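Local coordinates for putative cell surface protein, similar to internalin proteins (Listeria monocytogenes EGD-e, PDB 5KZS) that is of unknown function but resembles internalins, the leucine-rich-repeat surface proteins of Listeria, and so may take part in contacts with host cells, at residues N75-M80 against S93-L98; L116-N121 against D141-P146; P123-I128 against P146-L151; T192-L197 against S215-L220. One frame throughout, in Å; residues are numbered along the deposited sequence.

Contact 1: N75-M80 against S93-L98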
loop_
_atom_site.group_PDB
_atom_site.type_symbol
_atom_site.label_atom_id
_atom_site.label_comp_id
_atom_site.label_asym_id
_atom_site.label_seq_id
_atom_site.Cartn_x
_atom_site.Cartn_y
_atom_site.Cartn_z
ATOM N N ASN A 75 9.858 23.119 -2.383
ATOM C CA ASN A 75 10.302 21.758 -2.068
ATOM C C ASN A 75 9.126 20.803 -1.880
ATOM O O ASN A 75 9.338 19.657 -1.492
ATOM C CB ASN A 75 11.246 21.749 -0.853
ATOM C CG ASN A 75 10.592 22.303 0.403
ATOM O OD1 ASN A 75 9.466 21.938 0.746
ATOM N ND2 ASN A 75 11.288 23.201 1.090
ATOM N N ILE A 76 7.905 21.244 -2.170
ATOM C CA ILE A 76 6.748 20.371 -2.058
ATOM C C ILE A 76 5.590 20.802 -2.944
ATOM O O ILE A 76 5.324 21.988 -3.093
ATOM C CB ILE A 76 6.275 20.218 -0.588
ATOM C CG1 ILE A 76 5.039 19.296 -0.491
ATOM C CG2 ILE A 76 5.957 21.565 0.050
ATOM C CD1 ILE A 76 4.715 18.866 0.920
ATOM N N VAL A 77 4.906 19.815 -3.510
ATOM C CA VAL A 77 3.763 20.020 -4.381
ATOM C C VAL A 77 2.648 19.109 -3.891
ATOM O O VAL A 77 2.865 17.914 -3.729
ATOM C CB VAL A 77 4.100 19.652 -5.842
ATOM C CG1 VAL A 77 2.848 19.655 -6.719
ATOM C CG2 VAL A 77 5.145 20.599 -6.412
ATOM N N SER A 78 1.453 19.671 -3.718
ATOM C CA SER A 78 0.322 18.956 -3.136
ATOM C C SER A 78 -0.950 19.125 -3.962
ATOM O O SER A 78 -1.549 20.196 -3.973
ATOM C CB SER A 78 0.095 19.442 -1.712
ATOM O OG SER A 78 1.293 19.298 -0.974
ATOM N N VAL A 79 -1.362 18.055 -4.631
ATOM C CA VAL A 79 -2.565 18.050 -5.452
ATOM C C VAL A 79 -3.716 17.609 -4.550
ATOM O O VAL A 79 -4.010 16.423 -4.440
ATOM C CB VAL A 79 -2.384 17.122 -6.674
ATOM C CG1 VAL A 79 -3.550 17.238 -7.652
ATOM C CG2 VAL A 79 -1.082 17.463 -7.377
HETATM N N MSE A 80 -4.355 18.579 -3.899
HETATM C CA MSE A 80 -5.398 18.302 -2.907
HETATM C C MSE A 80 -6.679 17.838 -3.519
HETATM O O MSE A 80 -7.368 17.014 -2.941
HETATM C CB MSE A 80 -5.664 19.522 -2.032
HETATM C CG MSE A 80 -4.451 19.869 -1.170
HETATM SE SE MSE A 80 -3.886 18.358 -0.013
HETATM C CE MSE A 80 -2.570 19.422 1.012
ATOM N N SER A 93 11.238 21.140 -15.632
ATOM C CA SER A 93 12.579 21.521 -15.192
ATOM C C SER A 93 12.605 22.762 -14.288
ATOM O O SER A 93 13.681 23.193 -13.874
ATOM C CB SER A 93 13.452 21.753 -16.419
ATOM O OG SER A 93 12.898 22.776 -17.224
ATOM N N THR A 94 11.438 23.327 -13.966
ATOM C CA THR A 94 11.375 24.548 -13.154
ATOM C C THR A 94 11.172 24.335 -11.666
ATOM O O THR A 94 10.917 25.302 -10.970
ATOM C CB THR A 94 10.274 25.504 -13.653
ATOM O OG1 THR A 94 9.011 24.838 -13.656
ATOM C CG2 THR A 94 10.593 26.005 -15.048
ATOM N N ILE A 95 11.297 23.107 -11.163
ATOM C CA ILE A 95 11.214 22.845 -9.712
ATOM C C ILE A 95 12.432 22.053 -9.226
ATOM O O ILE A 95 12.296 20.948 -8.724
ATOM C CB ILE A 95 9.897 22.132 -9.314
ATOM C CG1 ILE A 95 8.728 22.598 -10.205
ATOM C CG2 ILE A 95 9.594 22.409 -7.844
ATOM C CD1 ILE A 95 7.348 22.164 -9.737
ATOM N N PRO A 96 13.638 22.637 -9.359
ATOM C CA PRO A 96 14.880 21.877 -9.154
ATOM C C PRO A 96 15.063 21.250 -7.776
ATOM O O PRO A 96 15.696 20.203 -7.681
ATOM C CB PRO A 96 15.988 22.918 -9.422
ATOM C CG PRO A 96 15.321 24.243 -9.304
ATOM C CD PRO A 96 13.926 24.017 -9.795
ATOM N N HIS A 97 14.511 21.871 -6.736
ATOM C CA HIS A 97 14.699 21.397 -5.355
ATOM C C HIS A 97 13.494 20.643 -4.757
ATOM O O HIS A 97 13.427 20.453 -3.544
ATOM C CB HIS A 97 15.122 22.581 -4.476
ATOM C CG HIS A 97 16.425 23.185 -4.891
ATOM N ND1 HIS A 97 16.511 24.403 -5.532
ATOM C CD2 HIS A 97 17.694 22.719 -4.798
ATOM C CE1 HIS A 97 17.778 24.674 -5.795
ATOM N NE2 HIS A 97 18.515 23.666 -5.363
ATOM N N LEU A 98 12.578 20.171 -5.601
ATOM C CA LEU A 98 11.391 19.450 -5.139
ATOM C C LEU A 98 11.772 18.183 -4.360
ATOM O O LEU A 98 12.475 17.322 -4.881
ATOM C CB LEU A 98 10.491 19.091 -6.323
ATOM C CG LEU A 98 9.124 18.456 -6.059
ATOM C CD1 LEU A 98 8.223 19.374 -5.265
ATOM C CD2 LEU A 98 8.457 18.115 -7.379
#
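Leu98 reaches back under the start of strand 76-79 and meets Val77 with a single methyl. From CB the chain runs to CG, which lies trans to the backbone N (chi1 -174°), and this swings the isobutyl group toward the strand. At the tip, CD1 does all the touching across the contact: Leu98 CD1 lies 3.5 Å from Val77 CG2, and it also sits 3.6 Å from Ile76 N, against the peptide that follows Asn75. The Val77 and Leu98 side chains cross at about a right angle, so one methyl of each meets the other without lengthwise overlap. Ile95 adds a looser apolar contact, its CD1 4.3 Å from Val77 CG2. A type I turn from Ile95 to Leu98, closed by Leu98 N to Ile95 O at 3.2 Å, brings both hydrophobic side chains to Val77. Asn75 CA packs 3.7 Å from His97 O, while the His97 ring turns elsewhere and its ND1 bonds to Asn72 O. The contact lies on the parallel sheet of the leucine-rich-repeat region: Ile76 pairs with Leu51 of strand 50-53 on one flank, and Val77 with Thr100 and Phe102 of strand 100-103 on the other.

Contact 2: L116-N121 against D141-P146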
loop_
_atom_site.group_PDB
_atom_site.type_symbol
_atom_site.label_atom_id
_atom_site.label_comp_id
_atom_site.label_asym_id
_atom_site.label_seq_id
_atom_site.Cartn_x
_atom_site.Cartn_y
_atom_site.Cartn_z
ATOM N N LEU A 116 2.579 7.356 -13.064
ATOM C CA LEU A 116 3.775 7.840 -12.387
ATOM C C LEU A 116 4.942 7.813 -13.367
ATOM O O LEU A 116 5.453 6.736 -13.664
ATOM C CB LEU A 116 4.078 6.955 -11.168
ATOM C CG LEU A 116 5.459 7.096 -10.494
ATOM C CD1 LEU A 116 5.875 8.558 -10.264
ATOM C CD2 LEU A 116 5.472 6.319 -9.189
ATOM N N PRO A 117 5.370 8.993 -13.875
ATOM C CA PRO A 117 6.560 9.065 -14.738
ATOM C C PRO A 117 7.859 8.570 -14.085
ATOM O O PRO A 117 7.967 8.505 -12.872
ATOM C CB PRO A 117 6.675 10.566 -15.048
ATOM C CG PRO A 117 5.291 11.093 -14.937
ATOM C CD PRO A 117 4.627 10.271 -13.863
ATOM N N ASP A 118 8.834 8.214 -14.904
ATOM C CA ASP A 118 10.183 7.948 -14.424
ATOM C C ASP A 118 10.869 9.317 -14.373
ATOM O O ASP A 118 11.597 9.685 -15.282
ATOM C CB ASP A 118 10.876 6.968 -15.390
ATOM C CG ASP A 118 12.306 6.622 -14.988
ATOM O OD1 ASP A 118 12.708 6.824 -13.829
ATOM O OD2 ASP A 118 13.048 6.128 -15.856
ATOM N N TYR A 119 10.607 10.070 -13.309
ATOM C CA TYR A 119 11.004 11.487 -13.224
ATOM C C TYR A 119 12.520 11.719 -13.267
ATOM O O TYR A 119 13.278 11.138 -12.484
ATOM C CB TYR A 119 10.475 12.145 -11.946
ATOM C CG TYR A 119 8.974 12.363 -11.862
ATOM C CD1 TYR A 119 8.313 13.221 -12.740
ATOM C CD2 TYR A 119 8.217 11.764 -10.850
ATOM C CE1 TYR A 119 6.938 13.455 -12.630
ATOM C CE2 TYR A 119 6.845 11.987 -10.735
ATOM C CZ TYR A 119 6.204 12.833 -11.621
ATOM O OH TYR A 119 4.843 13.042 -11.495
ATOM N N GLN A 120 12.935 12.590 -14.187
ATOM C CA GLN A 120 14.335 12.968 -14.363
ATOM C C GLN A 120 14.692 14.337 -13.755
ATOM O O GLN A 120 15.851 14.552 -13.374
ATOM C CB GLN A 120 14.670 12.968 -15.858
ATOM C CG GLN A 120 14.421 11.638 -16.560
ATOM C CD GLN A 120 15.291 10.522 -16.002
ATOM O OE1 GLN A 120 16.517 10.603 -16.049
ATOM N NE2 GLN A 120 14.662 9.483 -15.448
ATOM N N ASN A 121 13.719 15.255 -13.665
ATOM C CA ASN A 121 13.985 16.635 -13.221
ATOM C C ASN A 121 13.842 16.911 -11.722
ATOM O O ASN A 121 14.085 18.035 -11.285
ATOM C CB ASN A 121 13.121 17.616 -14.008
ATOM C CG ASN A 121 13.437 17.596 -15.488
ATOM O OD1 ASN A 121 14.522 18.004 -15.904
ATOM N ND2 ASN A 121 12.498 17.121 -16.288
ATOM N N ASP A 141 10.739 1.370 -12.758
ATOM C CA ASP A 141 11.967 1.116 -12.038
ATOM C C ASP A 141 12.850 2.380 -12.098
ATOM O O ASP A 141 13.694 2.533 -12.993
ATOM C CB ASP A 141 12.659 -0.077 -12.678
ATOM C CG ASP A 141 13.861 -0.535 -11.910
ATOM O OD1 ASP A 141 14.171 0.060 -10.843
ATOM O OD2 ASP A 141 14.493 -1.512 -12.382
ATOM N N PHE A 142 12.664 3.247 -11.103
ATOM C CA PHE A 142 13.115 4.652 -11.141
ATOM C C PHE A 142 14.602 4.818 -11.399
ATOM O O PHE A 142 15.408 4.190 -10.722
ATOM C CB PHE A 142 12.827 5.372 -9.825
ATOM C CG PHE A 142 11.412 5.240 -9.346
ATOM C CD1 PHE A 142 10.393 5.981 -9.925
ATOM C CD2 PHE A 142 11.097 4.374 -8.310
ATOM C CE1 PHE A 142 9.082 5.868 -9.470
ATOM C CE2 PHE A 142 9.796 4.251 -7.866
ATOM C CZ PHE A 142 8.786 4.999 -8.445
ATOM N N THR A 143 14.945 5.689 -12.358
ATOM C CA THR A 143 16.337 5.983 -12.742
ATOM C C THR A 143 16.879 7.313 -12.212
ATOM O O THR A 143 18.090 7.448 -12.021
ATOM C CB THR A 143 16.475 6.029 -14.272
ATOM O OG1 THR A 143 15.454 6.880 -14.798
ATOM C CG2 THR A 143 16.324 4.643 -14.868
ATOM N N GLY A 144 15.992 8.278 -11.968
ATOM C CA GLY A 144 16.391 9.672 -11.724
ATOM C C GLY A 144 16.111 10.265 -10.357
ATOM O O GLY A 144 16.127 11.495 -10.212
HETATM N N MSE A 145 15.871 9.406 -9.369
HETATM C CA MSE A 145 15.552 9.827 -7.992
HETATM C C MSE A 145 16.414 9.041 -7.033
HETATM O O MSE A 145 15.903 8.244 -6.242
HETATM C CB MSE A 145 14.057 9.646 -7.717
HETATM C CG MSE A 145 13.265 10.416 -8.765
HETATM SE SE MSE A 145 11.389 10.677 -8.261
HETATM C CE MSE A 145 10.586 9.023 -8.957
ATOM N N PRO A 146 17.734 9.271 -7.092
ATOM C CA PRO A 146 18.696 8.491 -6.285
ATOM C C PRO A 146 18.561 8.610 -4.760
ATOM O O PRO A 146 19.127 7.772 -4.050
ATOM C CB PRO A 146 20.051 9.065 -6.721
ATOM C CG PRO A 146 19.737 10.468 -7.085
ATOM C CD PRO A 146 18.422 10.368 -7.803
HETATM O O HOH W 1 12.855 8.589 -11.893
#
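Asp118 grips Thr143 with both carboxylate oxygens, joining two consecutive loops on the side of the leucine-rich-repeat solenoid away from its parallel sheet. Asp118 OD1 takes the backbone N-H of Thr143 at 2.9 Å, almost straight at 171°, and Asp118 OD2 accepts from Thr143 OG1 at 2.7 Å. Both donors arrive on the syn side, the hydroxyl farther out of the carboxylate plane, so main chain and side chain of one residue together fix the rotation of the carboxylate. The Thr143 hydroxyl is used twice, since Gln120 NE2 donates to it at 2.8 Å. The same amide nitrogen also donates to Asp118 O, standing well above that carbonyl's plane; a bend at chi2 (-62°) folds the Gln120 side chain back to span both acceptors. A water bridges the two loops, giving its hydrogens to Asp118 OD1 and Tyr119 O and accepting from Gly144 N. Asp118 OD1 therefore serves two donors, and these neutral donors probably stabilise the charged carboxylate. Outside the pair, Asp91 receives the backbone N-H groups of Gln120 and Asn121, and Tyr119 OH bonds to Phe89 O. Beneath this polar layer the side chains are apolar. Met145, a selenomethionine, lays SE against Tyr119 CB at 4.1 Å and brings CE to the edge of the tyrosine ring. On the other flank, Leu116 and Phe142 cross at about a right angle, and Leu116 CD2 meets the edge of the phenyl ring 3.6 Å from Phe142 CZ.

Contact 3: P123-I128 against P146-L151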
loop_
_atom_site.group_PDB
_atom_site.type_symbol
_atom_site.label_atom_id
_atom_site.label_comp_id
_atom_site.label_asym_id
_atom_site.label_seq_id
_atom_site.Cartn_x
_atom_site.Cartn_y
_atom_site.Cartn_z
ATOM N N PRO A 123 15.772 15.345 -8.983
ATOM C CA PRO A 123 16.818 14.486 -8.389
ATOM C C PRO A 123 16.938 14.552 -6.859
ATOM O O PRO A 123 17.614 13.715 -6.277
ATOM C CB PRO A 123 18.105 15.022 -9.028
ATOM C CG PRO A 123 17.811 16.461 -9.314
ATOM C CD PRO A 123 16.371 16.476 -9.732
ATOM N N GLU A 124 16.313 15.544 -6.220
ATOM C CA GLU A 124 16.346 15.674 -4.761
ATOM C C GLU A 124 15.080 15.116 -4.057
ATOM O O GLU A 124 14.888 15.340 -2.859
ATOM C CB GLU A 124 16.591 17.143 -4.393
ATOM C CG GLU A 124 17.999 17.615 -4.726
ATOM C CD GLU A 124 18.262 19.055 -4.311
ATOM O OE1 GLU A 124 17.367 19.681 -3.687
ATOM O OE2 GLU A 124 19.374 19.565 -4.610
HETATM N N MSE A 125 14.256 14.368 -4.803
HETATM C CA MSE A 125 12.961 13.853 -4.347
HETATM C C MSE A 125 13.197 12.830 -3.273
HETATM O O MSE A 125 14.098 11.993 -3.383
HETATM C CB MSE A 125 12.226 13.254 -5.547
HETATM C CG MSE A 125 10.841 12.714 -5.254
HETATM SE SE MSE A 125 9.513 14.145 -5.155
HETATM C CE MSE A 125 8.627 13.677 -6.848
ATOM N N VAL A 126 12.392 12.920 -2.216
ATOM C CA VAL A 126 12.479 12.050 -1.042
ATOM C C VAL A 126 11.185 11.243 -0.813
ATOM O O VAL A 126 11.269 10.092 -0.414
ATOM C CB VAL A 126 12.912 12.901 0.186
ATOM C CG1 VAL A 126 12.528 12.277 1.529
ATOM C CG2 VAL A 126 14.414 13.169 0.123
ATOM N N THR A 127 10.013 11.811 -1.089
ATOM C CA THR A 127 8.735 11.191 -0.746
ATOM C C THR A 127 7.727 11.339 -1.869
ATOM O O THR A 127 7.574 12.424 -2.404
ATOM C CB THR A 127 8.145 11.880 0.500
ATOM O OG1 THR A 127 9.075 11.768 1.579
ATOM C CG2 THR A 127 6.786 11.274 0.907
ATOM N N ILE A 128 7.012 10.267 -2.187
ATOM C CA ILE A 128 5.927 10.300 -3.174
ATOM C C ILE A 128 4.730 9.563 -2.612
ATOM O O ILE A 128 4.860 8.471 -2.057
ATOM C CB ILE A 128 6.314 9.646 -4.529
ATOM C CG1 ILE A 128 7.509 10.385 -5.135
ATOM C CG2 ILE A 128 5.129 9.637 -5.511
ATOM C CD1 ILE A 128 7.971 9.857 -6.480
ATOM N N PRO A 146 17.734 9.271 -7.092
ATOM C CA PRO A 146 18.696 8.491 -6.285
ATOM C C PRO A 146 18.561 8.610 -4.760
ATOM O O PRO A 146 19.127 7.772 -4.050
ATOM C CB PRO A 146 20.051 9.065 -6.721
ATOM C CG PRO A 146 19.737 10.468 -7.085
ATOM C CD PRO A 146 18.422 10.368 -7.803
ATOM N N ASP A 147 17.853 9.642 -4.279
ATOM C CA ASP A 147 17.608 9.859 -2.841
ATOM C C ASP A 147 16.182 9.514 -2.358
ATOM O O ASP A 147 15.833 9.844 -1.222
ATOM C CB ASP A 147 17.930 11.330 -2.481
ATOM C CG ASP A 147 19.427 11.594 -2.335
ATOM O OD1 ASP A 147 20.162 10.704 -1.823
ATOM O OD2 ASP A 147 19.864 12.705 -2.716
ATOM N N LEU A 148 15.367 8.856 -3.190
ATOM C CA LEU A 148 13.983 8.539 -2.823
ATOM C C LEU A 148 13.997 7.604 -1.624
ATOM O O LEU A 148 14.611 6.527 -1.716
ATOM C CB LEU A 148 13.240 7.866 -3.980
ATOM C CG LEU A 148 11.757 7.530 -3.788
ATOM C CD1 LEU A 148 10.930 8.797 -3.712
ATOM C CD2 LEU A 148 11.224 6.667 -4.910
ATOM N N SER A 149 13.358 8.027 -0.511
ATOM C CA SER A 149 13.278 7.211 0.729
ATOM C C SER A 149 11.890 6.779 1.226
ATOM O O SER A 149 11.830 5.924 2.095
ATOM C CB SER A 149 14.066 7.846 1.882
ATOM O OG SER A 149 13.372 8.927 2.427
ATOM N N GLN A 150 10.801 7.336 0.695
ATOM C CA GLN A 150 9.445 6.904 1.073
ATOM C C GLN A 150 8.551 6.835 -0.146
ATOM O O GLN A 150 8.598 7.732 -0.970
ATOM C CB GLN A 150 8.816 7.888 2.053
ATOM C CG GLN A 150 9.600 8.165 3.331
ATOM C CD GLN A 150 8.724 8.775 4.430
ATOM O OE1 GLN A 150 7.667 8.239 4.757
ATOM N NE2 GLN A 150 9.159 9.890 5.001
ATOM N N LEU A 151 7.710 5.814 -0.256
ATOM C CA LEU A 151 6.828 5.680 -1.422
ATOM C C LEU A 151 5.492 5.075 -1.029
ATOM O O LEU A 151 5.439 3.923 -0.593
ATOM C CB LEU A 151 7.510 4.829 -2.498
ATOM C CG LEU A 151 6.745 4.478 -3.788
ATOM C CD1 LEU A 151 6.197 5.739 -4.448
ATOM C CD2 LEU A 151 7.621 3.710 -4.768
#
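Val126 O draws two successive N-H groups of the next coil to itself, from Ser149 N at 2.9 Å and from Gln150 N at 3.0 Å. The second lies nearly along the C=O axis, while the first comes in bent at the oxygen (134°). Two residues on, Ile128 N returns a bond to Gln150 O at 3.2 Å, completing the parallel pairing of Thr127 with Gln150 and Ile128 with Leu151. The tight part lies on the buried face, under this pairing. Ile128 and Leu151 run side by side in the same direction, Leu151 CD1 3.9 Å from Ile128 CB. Leu148 crosses Ile128 at about a right angle, and its CG, trans to the backbone N (chi1 -177°), carries CD1 to 3.6 Å from Val126 O and 4.0 Å from Ile128 CG1. Met145 closes over this core against Met125 and Ile128. The outer face is polar: Thr127 and Gln150 also lie side by side, without a hydrogen bond between their side chains, and Gln150 OE1 turns to Tyr152 OH. The looser end is at Pro123 and Pro146, whose CA atoms stand 6.6 Å apart, against 4.2 Å for the CA atoms of Val126 and Leu148; here Asp147 makes its salt bridge onward to Lys171. Short parallel strands with leucine and isoleucine inward and polar residues outward are the hallmark of a leucine-rich-repeat solenoid.

Contact 4: T192-L197 against S215-L220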
loop_
_atom_site.group_PDB
_atom_site.type_symbol
_atom_site.label_atom_id
_atom_site.label_comp_id
_atom_site.label_asym_id
_atom_site.label_seq_id
_atom_site.Cartn_x
_atom_site.Cartn_y
_atom_site.Cartn_z
ATOM N N THR A 192 18.338 -2.543 0.566
ATOM C CA THR A 192 19.079 -2.984 1.755
ATOM C C THR A 192 18.883 -2.077 2.975
ATOM O O THR A 192 19.297 -2.440 4.078
ATOM C CB THR A 192 20.591 -3.080 1.484
ATOM O OG1 THR A 192 21.097 -1.785 1.162
ATOM C CG2 THR A 192 20.893 -4.048 0.335
ATOM N N ASN A 193 18.290 -0.900 2.769
ATOM C CA ASN A 193 17.956 0.026 3.852
ATOM C C ASN A 193 16.449 0.168 4.099
ATOM O O ASN A 193 16.043 1.040 4.871
ATOM C CB ASN A 193 18.574 1.402 3.567
ATOM C CG ASN A 193 20.040 1.479 3.964
ATOM O OD1 ASN A 193 20.423 2.339 4.764
ATOM N ND2 ASN A 193 20.866 0.580 3.417
ATOM N N LEU A 194 15.624 -0.679 3.473
ATOM C CA LEU A 194 14.175 -0.645 3.701
ATOM C C LEU A 194 13.889 -1.056 5.129
ATOM O O LEU A 194 14.368 -2.101 5.570
ATOM C CB LEU A 194 13.402 -1.552 2.738
ATOM C CG LEU A 194 11.888 -1.293 2.689
ATOM C CD1 LEU A 194 11.586 -0.098 1.791
ATOM C CD2 LEU A 194 11.115 -2.504 2.203
ATOM N N ALA A 195 13.134 -0.217 5.839
ATOM C CA ALA A 195 12.744 -0.465 7.220
ATOM C C ALA A 195 11.288 -0.907 7.348
ATOM O O ALA A 195 10.998 -1.816 8.123
ATOM C CB ALA A 195 13.005 0.770 8.061
ATOM N N GLU A 196 10.386 -0.281 6.597
ATOM C CA GLU A 196 8.951 -0.533 6.715
ATOM C C GLU A 196 8.380 -0.928 5.374
ATOM O O GLU A 196 8.611 -0.265 4.368
ATOM C CB GLU A 196 8.213 0.704 7.250
ATOM C CG GLU A 196 8.563 1.078 8.699
ATOM C CD GLU A 196 9.702 2.113 8.859
ATOM O OE1 GLU A 196 9.769 3.123 8.106
ATOM O OE2 GLU A 196 10.539 1.928 9.778
ATOM N N LEU A 197 7.633 -2.016 5.360
ATOM C CA LEU A 197 6.993 -2.478 4.143
ATOM C C LEU A 197 5.570 -2.808 4.521
ATOM O O LEU A 197 5.323 -3.710 5.320
ATOM C CB LEU A 197 7.731 -3.705 3.578
ATOM C CG LEU A 197 7.180 -4.415 2.336
ATOM C CD1 LEU A 197 6.999 -3.468 1.167
ATOM C CD2 LEU A 197 8.109 -5.538 1.933
ATOM N N SER A 215 18.070 -6.333 4.595
ATOM C CA SER A 215 18.979 -6.182 5.748
ATOM C C SER A 215 18.533 -5.261 6.896
ATOM O O SER A 215 19.045 -5.390 8.009
ATOM C CB SER A 215 20.347 -5.685 5.263
ATOM O OG SER A 215 20.827 -6.490 4.205
ATOM N N ASN A 216 17.620 -4.329 6.636
ATOM C CA ASN A 216 17.249 -3.346 7.648
ATOM C C ASN A 216 15.760 -3.324 7.989
ATOM O O ASN A 216 15.281 -2.352 8.568
ATOM C CB ASN A 216 17.707 -1.965 7.172
ATOM C CG ASN A 216 18.456 -1.200 8.240
ATOM O OD1 ASN A 216 18.093 -0.069 8.582
ATOM N ND2 ASN A 216 19.522 -1.811 8.771
ATOM N N LEU A 217 15.038 -4.397 7.667
ATOM C CA LEU A 217 13.587 -4.443 7.872
ATOM C C LEU A 217 13.211 -4.591 9.362
ATOM O O LEU A 217 13.750 -5.451 10.054
ATOM C CB LEU A 217 12.967 -5.583 7.051
ATOM C CG LEU A 217 11.438 -5.594 6.903
ATOM C CD1 LEU A 217 10.941 -4.457 6.024
ATOM C CD2 LEU A 217 10.964 -6.920 6.331
ATOM N N ASN A 218 12.321 -3.708 9.832
ATOM C CA ASN A 218 11.749 -3.717 11.185
ATOM C C ASN A 218 10.268 -4.033 11.220
ATOM O O ASN A 218 9.769 -4.467 12.263
ATOM C CB ASN A 218 11.894 -2.335 11.833
ATOM C CG ASN A 218 13.339 -1.926 12.021
ATOM O OD1 ASN A 218 14.227 -2.778 12.183
ATOM N ND2 ASN A 218 13.589 -0.614 11.999
ATOM N N ASN A 219 9.565 -3.799 10.114
ATOM C CA ASN A 219 8.113 -3.815 10.107
ATOM C C ASN A 219 7.600 -4.283 8.760
ATOM O O ASN A 219 7.738 -3.574 7.759
ATOM C CB ASN A 219 7.588 -2.408 10.428
ATOM C CG ASN A 219 6.093 -2.228 10.139
ATOM O OD1 ASN A 219 5.642 -1.104 9.875
ATOM N ND2 ASN A 219 5.316 -3.317 10.204
ATOM N N LEU A 220 6.992 -5.464 8.756
ATOM C CA LEU A 220 6.374 -6.029 7.573
ATOM C C LEU A 220 4.920 -6.245 7.898
ATOM O O LEU A 220 4.547 -7.233 8.538
ATOM C CB LEU A 220 7.051 -7.348 7.190
ATOM C CG LEU A 220 6.477 -8.157 6.010
ATOM C CD1 LEU A 220 6.252 -7.318 4.759
ATOM C CD2 LEU A 220 7.403 -9.308 5.665
#
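Ala195 O is held by two donors from the following coil. Asn218 N arrives in the carbonyl plane on a lone pair at 2.9 Å, and Asn219 N approaches more nearly head-on at 3.2 Å. Leu197 N answers with a bond to Asn219 O at 2.9 Å, its hydrogen pointing well at the acceptor (165°), so the strands pair in parallel with Glu196 opposite Asn219 and Leu197 opposite Leu220. Leu217 CD1 tucks beneath this bonded backbone, 3.4 Å from Ala195 O, and also touches Leu197 CB. Next to it Leu197 and Leu220 lie alongside each other, pointing the same way. Both keep CG trans to the backbone N (chi1 176° in each), and Leu197 CD2 meets Leu220 CD1 at 3.8 Å. On the opposite face of the sheet, Glu196 and Asn219 cross at about a right angle, Glu196 CG 3.8 Å from Asn219 OD1, and the carboxylate end of Glu196 goes to Thr174 OG1. Before the strands, the carbonyl of Thr192 rests on the CB atoms of Ser215 and Asn216. Farther out, Leu175 of strand 174-176 supports Leu194 and Leu197, Val234 lies against Leu220, and Ser237 OG bonds to Leu217 O. The inward leucines, stacked from coil to coil behind parallel strands, form the repeating core of a leucine-rich-repeat domain.

In the fold
From the N terminus, contact 1 comes first: after strand 76-79 the chain leaves the sheet and returns at 93-98, closing a loop just ahead of strand 100-103. Contacts 2 and 3 follow and interlock, their segments alternating along the chain and sharing Pro146. Contact 2 joins successive loops on the far side of the coils, contact 3 the strands they lead into, and Phe142 of contact 2 packs against Leu148 and Leu151 of contact 3. Contact 1 touches both, through Ser93 with Asn121 and His97 with Glu124. Contact 4 closes later, pairing strands 196-198 and 219-221 of the same parallel sheet, its centre about 16 Å from that of contact 3.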